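Local atomic coordinates of Dot/Icm T4SS effector (Legionella pneumophila, PDB entry 6VVE), a protein that acts as an effector kinase, delivered into host cells by the Dot/Icm secretion system and activated by host inositol hexakisphosphate. Residues 253-258 against 281-286. Sequence-based numbering, arbitrary orientation.
Sequences RVPIEK and EGLISL
P255 and I256, in the first turn of helix 253-262, meet L283 and I284 of the loop that follows helix 272-280. The contact has two unlike halves. On the buried side the CD1 methyl of I256 lies 4.0 Å from CG2 of I284, and the two side chains run roughly at right angles. I284 carries CG2 anti to its carbonyl carbon and CG1 in the slot between N and C (chi1 62°), which leaves the short methyl branch to face I256. A beta-branched isoleucine suits this place, since its second branch is available for other neighbours. L233 of helix 231-239 also packs on I256, and L275 and F278 of helix 272-280 on I284, making this the closely surrounded half, a small apolar core between helices.

The other side is partly open to solvent, yet its atoms come no less close. There CD1 of L283 rests on CB of P255 at 3.8 Å, while CG of P255 lies 3.9 Å from CB of L283. Proline fits the first turn of a helix, where its missing N-H costs no helical bond, and its compact ring offers leucine a rigid apolar surface. Before L283, G282 closes helix 272-280 in a Schellman motif, its positive phi (81°) turning the chain into this loop. With only carbon atoms touching across the interface, the contact rests on hydrophobic burial and van der Waals contact, rather than directional bonding, between the helix start and the loop.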
loop_
_atom_site.group_PDB
_atom_site.type_symbol
_atom_site.label_atom_id
_atom_site.label_comp_id
_atom_site.label_asym_id
_atom_site.label_seq_id
_atom_site.Cartn_x
_atom_site.Cartn_y
_atom_site.Cartn_z
ATOM N N ARG A 253 -18.343 12.308 7.278
ATOM C CA ARG A 253 -17.881 13.056 6.113
ATOM C C ARG A 253 -18.225 14.533 6.211
ATOM O O ARG A 253 -17.518 15.366 5.638
ATOM C CB ARG A 253 -18.488 12.463 4.842
ATOM C CG ARG A 253 -18.237 10.986 4.682
ATOM C CD ARG A 253 -18.928 10.439 3.432
ATOM N NE ARG A 253 -18.805 8.982 3.367
ATOM C CZ ARG A 253 -19.553 8.134 4.063
ATOM N NH1 ARG A 253 -20.489 8.586 4.888
ATOM N NH2 ARG A 253 -19.366 6.827 3.931
ATOM N N VAL A 254 -19.303 14.878 6.905
ATOM C CA VAL A 254 -19.794 16.255 6.934
ATOM C C VAL A 254 -18.779 17.171 7.616
ATOM O O VAL A 254 -18.377 18.187 7.027
ATOM C CB VAL A 254 -21.164 16.333 7.626
ATOM C CG1 VAL A 254 -21.612 17.790 7.777
ATOM C CG2 VAL A 254 -22.206 15.540 6.829
ATOM N N PRO A 255 -18.352 16.886 8.845
ATOM C CA PRO A 255 -17.358 17.771 9.476
ATOM C C PRO A 255 -16.026 17.772 8.749
ATOM O O PRO A 255 -15.366 18.820 8.690
ATOM C CB PRO A 255 -17.222 17.210 10.902
ATOM C CG PRO A 255 -17.684 15.782 10.799
ATOM C CD PRO A 255 -18.776 15.792 9.742
ATOM N N ILE A 256 -15.618 16.633 8.186
ATOM C CA ILE A 256 -14.331 16.560 7.505
ATOM C C ILE A 256 -14.350 17.406 6.236
ATOM O O ILE A 256 -13.419 18.175 5.965
ATOM C CB ILE A 256 -13.976 15.094 7.199
ATOM C CG1 ILE A 256 -13.673 14.357 8.499
ATOM C CG2 ILE A 256 -12.804 15.020 6.228
ATOM C CD1 ILE A 256 -13.313 12.888 8.296
ATOM N N GLU A 257 -15.406 17.271 5.435
ATOM C CA GLU A 257 -15.515 18.062 4.215
ATOM C C GLU A 257 -15.533 19.550 4.528
ATOM O O GLU A 257 -14.846 20.340 3.876
ATOM C CB GLU A 257 -16.766 17.661 3.438
ATOM C CG GLU A 257 -16.682 16.279 2.821
ATOM C CD GLU A 257 -15.724 16.224 1.645
ATOM O OE1 GLU A 257 -15.233 17.295 1.234
ATOM O OE2 GLU A 257 -15.465 15.115 1.134
ATOM N N LYS A 258 -16.326 19.953 5.525
ATOM C CA LYS A 258 -16.364 21.357 5.907
ATOM C C LYS A 258 -14.995 21.829 6.371
ATOM O O LYS A 258 -14.645 22.995 6.179
ATOM C CB LYS A 258 -17.398 21.579 7.007
ATOM C CG LYS A 258 -17.810 23.036 7.178
ATOM C CD LYS A 258 -18.714 23.222 8.388
ATOM C CE LYS A 258 -19.404 24.585 8.367
ATOM N NZ LYS A 258 -18.462 25.698 8.059
ATOM N N GLU A 281 -15.720 15.008 20.154
ATOM C CA GLU A 281 -17.083 15.444 19.894
ATOM C C GLU A 281 -17.971 14.335 19.342
ATOM O O GLU A 281 -19.175 14.554 19.177
ATOM C CB GLU A 281 -17.072 16.612 18.912
ATOM C CG GLU A 281 -16.509 17.904 19.470
ATOM C CD GLU A 281 -16.381 18.985 18.407
ATOM O OE1 GLU A 281 -15.937 18.667 17.282
ATOM O OE2 GLU A 281 -16.732 20.150 18.690
ATOM N N GLY A 282 -17.418 13.165 19.046
ATOM C CA GLY A 282 -18.195 12.101 18.451
ATOM C C GLY A 282 -18.400 12.229 16.962
ATOM O O GLY A 282 -19.328 11.612 16.422
ATOM N N LEU A 283 -17.551 13.000 16.275
ATOM C CA LEU A 283 -17.713 13.247 14.851
ATOM C C LEU A 283 -16.998 12.219 13.985
ATOM O O LEU A 283 -17.465 11.920 12.881
ATOM C CB LEU A 283 -17.188 14.641 14.499
ATOM C CG LEU A 283 -17.810 15.814 15.263
ATOM C CD1 LEU A 283 -17.258 17.128 14.722
ATOM C CD2 LEU A 283 -19.318 15.782 15.179
ATOM N N ILE A 284 -15.868 11.693 14.448
ATOM C CA ILE A 284 -15.089 10.713 13.714
ATOM C C ILE A 284 -14.718 9.579 14.661
ATOM O O ILE A 284 -14.755 9.713 15.887
ATOM C CB ILE A 284 -13.814 11.319 13.089
ATOM C CG1 ILE A 284 -12.878 11.845 14.182
ATOM C CG2 ILE A 284 -14.170 12.431 12.135
ATOM C CD1 ILE A 284 -11.506 12.263 13.665
ATOM N N SER A 285 -14.348 8.455 14.070
ATOM C CA SER A 285 -13.807 7.314 14.793
ATOM C C SER A 285 -12.296 7.258 14.598
ATOM O O SER A 285 -11.745 7.805 13.638
ATOM C CB SER A 285 -14.446 6.007 14.307
ATOM O OG SER A 285 -15.841 6.042 14.517
ATOM N N LEU A 286 -11.630 6.570 15.514
ATOM C CA LEU A 286 -10.191 6.382 15.448
ATOM C C LEU A 286 -9.869 4.959 15.895
ATOM O O LEU A 286 -10.546 4.426 16.777
ATOM C CB LEU A 286 -9.444 7.380 16.346
ATOM C CG LEU A 286 -9.574 8.859 16.010
ATOM C CD1 LEU A 286 -8.921 9.694 17.102
ATOM C CD2 LEU A 286 -8.959 9.164 14.662
#